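Putative adhesin (Bacteroides thetaiotaomicron, PDB 4QDG) probably serves as a pilus-associated lipoprotein of the FimB/Mfa2 family at the outer membrane, and binds magnesium ions. Local coordinates at residues Ile248-Lys260 against Ser269-Phe283. Residues are numbered along the deposited sequence; the frame is centred on the assembly and turned at random.
Sequences INIPLINYLLMLK and SQEFLDRESEWSMIF. With MG (magnesium ion), chain D.
Lys260 CB lies over the centre of the Phe272 ring, 3.7 Å from its centroid, while Leu259 CD2 meets the same ring at its edge; with Leu256 and Leu257 they form the hole that receives Phe272 as a knob. The Trp279 indole is sandwiched: Leu256 CD1 sits 3.9 Å from the centroid of its six-membered ring, Glu276 CG covers the opposite face, and Phe272 CE2 abuts the edge. Ile248 CD1 rides over one face of Phe283, 3.6 Å from Phe283 CG, and Ile250 CD1 comes to that ring's rim. Between the two aromatic residues of the strand, Met281, a selenomethionine, sets SE 3.8 Å from Leu252 CD1, and the bend at chi3 (79°) turns its methyl CE toward Ile250 CD1 and Tyr255 CB. Past the Phe272 ring, the bent Lys260 chain carries NZ to a hydrogen bond with Ser269 OG (2.9 Å); Met267 O is a second acceptor for NZ. Leu273 O in the last turn of helix 269-275 and Glu276 O just after it each bind magnesium at 2.2 Å; Asn151 OD1 completes the protein ligands and also accepts a hydrogen bond from Trp279 NE1, linking the packed indole to the metal site. Helix segment 252-260 runs nearly perpendicular (97°) to both helix 269-275 and strand segment 278-283; strand 278-285 runs between strands 140-159 and 295-298, while strand 246-251 pairs with 235-240.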
loop_
_atom_site.group_PDB
_atom_site.type_symbol
_atom_site.label_atom_id
_atom_site.label_comp_id
_atom_site.label_asym_id
_atom_site.label_seq_id
_atom_site.Cartn_x
_atom_site.Cartn_y
_atom_site.Cartn_z
ATOM N N ILE A 248 23.732 -2.800 -3.516
ATOM C CA ILE A 248 22.806 -1.974 -2.732
ATOM C C ILE A 248 22.136 -2.883 -1.679
ATOM O O ILE A 248 21.657 -3.981 -1.999
ATOM C CB ILE A 248 21.758 -1.197 -3.609
ATOM C CG1 ILE A 248 22.437 -0.270 -4.625
ATOM C CG2 ILE A 248 20.794 -0.377 -2.745
ATOM C CD1 ILE A 248 21.662 -0.072 -5.923
ATOM N N ASN A 249 22.153 -2.436 -0.422
ATOM C CA ASN A 249 21.551 -3.106 0.716
ATOM C C ASN A 249 21.283 -2.043 1.744
ATOM O O ASN A 249 22.146 -1.724 2.572
ATOM C CB ASN A 249 22.407 -4.248 1.274
ATOM C CG ASN A 249 21.723 -5.002 2.394
ATOM O OD1 ASN A 249 20.576 -5.422 2.286
ATOM N ND2 ASN A 249 22.432 -5.232 3.472
ATOM N N ILE A 250 20.087 -1.466 1.670
ATOM C CA ILE A 250 19.762 -0.310 2.487
ATOM C C ILE A 250 18.510 -0.485 3.322
ATOM O O ILE A 250 17.602 -1.219 2.922
ATOM C CB ILE A 250 19.568 0.923 1.528
ATOM C CG1 ILE A 250 18.434 0.674 0.484
ATOM C CG2 ILE A 250 20.884 1.334 0.846
ATOM C CD1 ILE A 250 17.635 1.825 0.122
ATOM N N PRO A 251 18.397 0.274 4.438
ATOM C CA PRO A 251 17.116 0.298 5.156
ATOM C C PRO A 251 16.177 1.218 4.358
ATOM O O PRO A 251 16.295 2.449 4.386
ATOM C CB PRO A 251 17.491 0.817 6.557
ATOM C CG PRO A 251 18.841 1.465 6.405
ATOM C CD PRO A 251 19.377 1.217 5.039
ATOM N N LEU A 252 15.298 0.584 3.575
ATOM C CA LEU A 252 14.347 1.192 2.659
ATOM C C LEU A 252 13.537 2.369 3.264
ATOM O O LEU A 252 13.417 3.398 2.604
ATOM C CB LEU A 252 13.376 0.106 2.126
ATOM C CG LEU A 252 12.196 0.552 1.232
ATOM C CD1 LEU A 252 12.670 1.232 -0.074
ATOM C CD2 LEU A 252 11.351 -0.623 0.875
ATOM N N ILE A 253 12.999 2.218 4.484
ATOM C CA ILE A 253 12.140 3.219 5.116
ATOM C C ILE A 253 12.935 4.502 5.460
ATOM O O ILE A 253 12.475 5.614 5.144
ATOM C CB ILE A 253 11.372 2.625 6.315
ATOM C CG1 ILE A 253 10.361 1.596 5.775
ATOM C CG2 ILE A 253 10.677 3.722 7.116
ATOM C CD1 ILE A 253 9.239 1.317 6.541
ATOM N N ASN A 254 14.141 4.337 5.991
ATOM C CA ASN A 254 15.061 5.432 6.302
ATOM C C ASN A 254 15.405 6.265 5.075
ATOM O O ASN A 254 15.460 7.487 5.171
ATOM C CB ASN A 254 16.361 4.884 6.900
ATOM C CG ASN A 254 16.207 4.284 8.273
ATOM O OD1 ASN A 254 15.107 3.992 8.756
ATOM N ND2 ASN A 254 17.326 4.019 8.903
ATOM N N TYR A 255 15.615 5.600 3.930
ATOM C CA TYR A 255 15.964 6.242 2.665
ATOM C C TYR A 255 14.767 7.016 2.149
ATOM O O TYR A 255 14.944 8.165 1.812
ATOM C CB TYR A 255 16.494 5.205 1.646
ATOM C CG TYR A 255 17.991 5.013 1.751
ATOM C CD1 TYR A 255 18.562 4.436 2.886
ATOM C CD2 TYR A 255 18.847 5.514 0.774
ATOM C CE1 TYR A 255 19.946 4.325 3.026
ATOM C CE2 TYR A 255 20.233 5.446 0.923
ATOM C CZ TYR A 255 20.778 4.826 2.039
ATOM O OH TYR A 255 22.144 4.703 2.160
ATOM N N LEU A 256 13.544 6.474 2.261
ATOM C CA LEU A 256 12.346 7.201 1.787
ATOM C C LEU A 256 12.056 8.417 2.651
ATOM O O LEU A 256 11.586 9.428 2.146
ATOM C CB LEU A 256 11.082 6.311 1.716
ATOM C CG LEU A 256 11.152 5.046 0.871
ATOM C CD1 LEU A 256 9.888 4.239 1.047
ATOM C CD2 LEU A 256 11.398 5.359 -0.589
ATOM N N LEU A 257 12.331 8.302 3.957
ATOM C CA LEU A 257 12.109 9.376 4.907
ATOM C C LEU A 257 13.143 10.496 4.682
ATOM O O LEU A 257 12.898 11.593 5.159
ATOM C CB LEU A 257 12.120 8.850 6.368
ATOM C CG LEU A 257 10.937 7.943 6.802
ATOM C CD1 LEU A 257 11.151 7.397 8.221
ATOM C CD2 LEU A 257 9.581 8.655 6.691
HETATM N N MSE A 258 14.242 10.257 3.906
HETATM C CA MSE A 258 15.182 11.350 3.567
HETATM C C MSE A 258 14.489 12.298 2.562
HETATM O O MSE A 258 14.811 13.480 2.533
HETATM C CB MSE A 258 16.536 10.869 3.007
HETATM C CG MSE A 258 17.379 10.081 3.972
HETATM SE SE MSE A 258 18.794 9.093 2.976
HETATM C CE MSE A 258 19.498 7.963 4.544
ATOM N N LEU A 259 13.500 11.784 1.783
ATOM C CA LEU A 259 12.722 12.633 0.898
ATOM C C LEU A 259 11.746 13.477 1.754
ATOM O O LEU A 259 11.584 14.666 1.504
ATOM C CB LEU A 259 11.960 11.808 -0.163
ATOM C CG LEU A 259 11.016 12.617 -1.083
ATOM C CD1 LEU A 259 11.825 13.478 -2.037
ATOM C CD2 LEU A 259 10.117 11.700 -1.885
ATOM N N LYS A 260 11.112 12.856 2.766
ATOM C CA LYS A 260 10.197 13.561 3.653
ATOM C C LYS A 260 10.913 14.691 4.396
ATOM O O LYS A 260 10.416 15.809 4.408
ATOM C CB LYS A 260 9.552 12.610 4.645
ATOM C CG LYS A 260 8.315 13.202 5.333
ATOM C CD LYS A 260 8.204 12.758 6.785
ATOM C CE LYS A 260 9.079 13.592 7.704
ATOM N NZ LYS A 260 8.956 13.135 9.111
ATOM N N SER A 269 5.891 10.990 9.785
ATOM C CA SER A 269 6.617 9.948 9.043
ATOM C C SER A 269 5.682 8.834 8.533
ATOM O O SER A 269 5.733 8.499 7.343
ATOM C CB SER A 269 7.740 9.366 9.887
ATOM O OG SER A 269 8.784 10.322 9.944
ATOM N N GLN A 270 4.807 8.321 9.399
ATOM C CA GLN A 270 3.841 7.267 9.041
ATOM C C GLN A 270 2.824 7.768 8.005
ATOM O O GLN A 270 2.512 7.044 7.060
ATOM C CB GLN A 270 3.119 6.686 10.281
ATOM C CG GLN A 270 2.407 5.362 9.947
ATOM C CD GLN A 270 3.326 4.362 9.251
ATOM O OE1 GLN A 270 4.365 3.965 9.782
ATOM N NE2 GLN A 270 3.001 3.993 8.021
ATOM N N GLU A 271 2.348 9.012 8.162
ATOM C CA GLU A 271 1.405 9.665 7.227
ATOM C C GLU A 271 1.990 9.734 5.824
ATOM O O GLU A 271 1.279 9.477 4.854
ATOM C CB GLU A 271 1.031 11.071 7.712
ATOM C CG GLU A 271 0.114 11.821 6.752
ATOM C CD GLU A 271 -0.474 13.125 7.258
ATOM O OE1 GLU A 271 -0.096 13.565 8.365
ATOM O OE2 GLU A 271 -1.314 13.714 6.544
ATOM N N PHE A 272 3.267 10.114 5.722
ATOM C CA PHE A 272 4.036 10.178 4.474
ATOM C C PHE A 272 4.122 8.766 3.862
ATOM O O PHE A 272 3.852 8.591 2.660
ATOM C CB PHE A 272 5.451 10.759 4.764
ATOM C CG PHE A 272 6.415 10.718 3.608
ATOM C CD1 PHE A 272 6.291 11.608 2.545
ATOM C CD2 PHE A 272 7.432 9.764 3.562
ATOM C CE1 PHE A 272 7.175 11.555 1.457
ATOM C CE2 PHE A 272 8.312 9.715 2.482
ATOM C CZ PHE A 272 8.184 10.621 1.445
ATOM N N LEU A 273 4.460 7.758 4.693
ATOM C CA LEU A 273 4.562 6.373 4.205
ATOM C C LEU A 273 3.206 5.807 3.781
ATOM O O LEU A 273 3.174 4.927 2.912
ATOM C CB LEU A 273 5.201 5.452 5.231
ATOM C CG LEU A 273 6.642 5.773 5.631
ATOM C CD1 LEU A 273 7.013 5.010 6.898
ATOM C CD2 LEU A 273 7.628 5.471 4.470
ATOM N N ASP A 274 2.087 6.320 4.383
ATOM C CA ASP A 274 0.744 5.877 3.997
ATOM C C ASP A 274 0.188 6.691 2.844
ATOM O O ASP A 274 -0.378 6.091 1.942
ATOM C CB ASP A 274 -0.250 5.911 5.163
ATOM C CG ASP A 274 0.110 5.072 6.358
ATOM O OD1 ASP A 274 0.606 3.953 6.159
ATOM O OD2 ASP A 274 -0.171 5.517 7.507
ATOM N N ARG A 275 0.351 8.027 2.841
ATOM C CA ARG A 275 -0.196 8.878 1.759
ATOM C C ARG A 275 0.449 8.598 0.391
ATOM O O ARG A 275 -0.223 8.677 -0.619
ATOM C CB ARG A 275 -0.046 10.372 2.068
ATOM C CG ARG A 275 -1.037 10.897 3.071
ATOM C CD ARG A 275 -0.965 12.412 3.100
ATOM N NE ARG A 275 -1.870 12.963 4.101
ATOM C CZ ARG A 275 -3.152 13.268 3.886
ATOM N NH1 ARG A 275 -3.687 13.120 2.675
ATOM N NH2 ARG A 275 -3.898 13.748 4.872
ATOM N N GLU A 276 1.741 8.323 0.371
ATOM C CA GLU A 276 2.427 8.034 -0.867
ATOM C C GLU A 276 2.428 6.533 -1.117
ATOM O O GLU A 276 2.824 5.767 -0.245
ATOM C CB GLU A 276 3.864 8.596 -0.878
ATOM C CG GLU A 276 4.553 8.416 -2.231
ATOM C CD GLU A 276 3.822 9.074 -3.383
ATOM O OE1 GLU A 276 4.071 10.277 -3.630
ATOM O OE2 GLU A 276 2.984 8.395 -4.024
ATOM N N SER A 277 1.960 6.112 -2.291
ATOM C CA SER A 277 1.904 4.686 -2.641
ATOM C C SER A 277 2.703 4.359 -3.931
ATOM O O SER A 277 2.860 3.189 -4.281
ATOM C CB SER A 277 0.450 4.249 -2.798
ATOM O OG SER A 277 -0.159 4.939 -3.882
ATOM N N GLU A 278 3.166 5.391 -4.636
ATOM C CA GLU A 278 3.915 5.271 -5.878
ATOM C C GLU A 278 5.273 5.846 -5.631
ATOM O O GLU A 278 5.387 7.035 -5.378
ATOM C CB GLU A 278 3.181 5.956 -7.060
ATOM C CG GLU A 278 1.879 5.274 -7.484
ATOM C CD GLU A 278 1.946 3.875 -8.087
ATOM O OE1 GLU A 278 3.008 3.509 -8.643
ATOM O OE2 GLU A 278 0.918 3.158 -8.037
ATOM N N TRP A 279 6.293 4.973 -5.572
ATOM C CA TRP A 279 7.667 5.346 -5.249
ATOM C C TRP A 279 8.611 5.029 -6.372
ATOM O O TRP A 279 8.439 4.021 -7.066
ATOM C CB TRP A 279 8.122 4.569 -4.005
ATOM C CG TRP A 279 7.210 4.671 -2.812
ATOM C CD1 TRP A 279 6.210 3.808 -2.467
ATOM C CD2 TRP A 279 7.293 5.633 -1.754
ATOM N NE1 TRP A 279 5.629 4.203 -1.288
ATOM C CE2 TRP A 279 6.279 5.315 -0.819
ATOM C CE3 TRP A 279 8.095 6.771 -1.529
ATOM C CZ2 TRP A 279 6.071 6.068 0.347
ATOM C CZ3 TRP A 279 7.885 7.519 -0.377
ATOM C CH2 TRP A 279 6.878 7.166 0.541
ATOM N N SER A 280 9.654 5.846 -6.526
ATOM C CA SER A 280 10.689 5.591 -7.521
ATOM C C SER A 280 12.025 5.976 -6.944
ATOM O O SER A 280 12.124 6.956 -6.191
ATOM C CB SER A 280 10.411 6.265 -8.863
ATOM O OG SER A 280 10.482 7.676 -8.817
HETATM N N MSE A 281 13.031 5.138 -7.184
HETATM C CA MSE A 281 14.362 5.379 -6.638
HETATM C C MSE A 281 15.421 5.127 -7.685
HETATM O O MSE A 281 15.511 4.023 -8.216
HETATM C CB MSE A 281 14.622 4.502 -5.419
HETATM C CG MSE A 281 13.597 4.637 -4.322
HETATM SE SE MSE A 281 14.010 3.372 -2.894
HETATM C CE MSE A 281 15.458 4.381 -2.019
ATOM N N ILE A 282 16.234 6.142 -7.960
ATOM C CA ILE A 282 17.311 6.032 -8.940
ATOM C C ILE A 282 18.642 5.974 -8.203
ATOM O O ILE A 282 18.972 6.887 -7.447
ATOM C CB ILE A 282 17.302 7.160 -10.007
ATOM C CG1 ILE A 282 15.913 7.251 -10.700
ATOM C CG2 ILE A 282 18.425 6.924 -11.026
ATOM C CD1 ILE A 282 15.712 8.480 -11.522
ATOM N N PHE A 283 19.382 4.883 -8.429
ATOM C CA PHE A 283 20.717 4.681 -7.891
ATOM C C PHE A 283 21.713 4.856 -9.043
ATOM O O PHE A 283 21.510 4.303 -10.129
ATOM C CB PHE A 283 20.847 3.300 -7.216
ATOM C CG PHE A 283 19.955 3.096 -6.006
ATOM C CD1 PHE A 283 18.635 2.683 -6.152
ATOM C CD2 PHE A 283 20.446 3.286 -4.720
ATOM C CE1 PHE A 283 17.812 2.495 -5.033
ATOM C CE2 PHE A 283 19.625 3.102 -3.606
ATOM C CZ PHE A 283 18.312 2.698 -3.769
HETATM MG MG MG D . 2.208 4.099 1.084
HETATM O O HOH W 1 0.288 3.203 0.679
#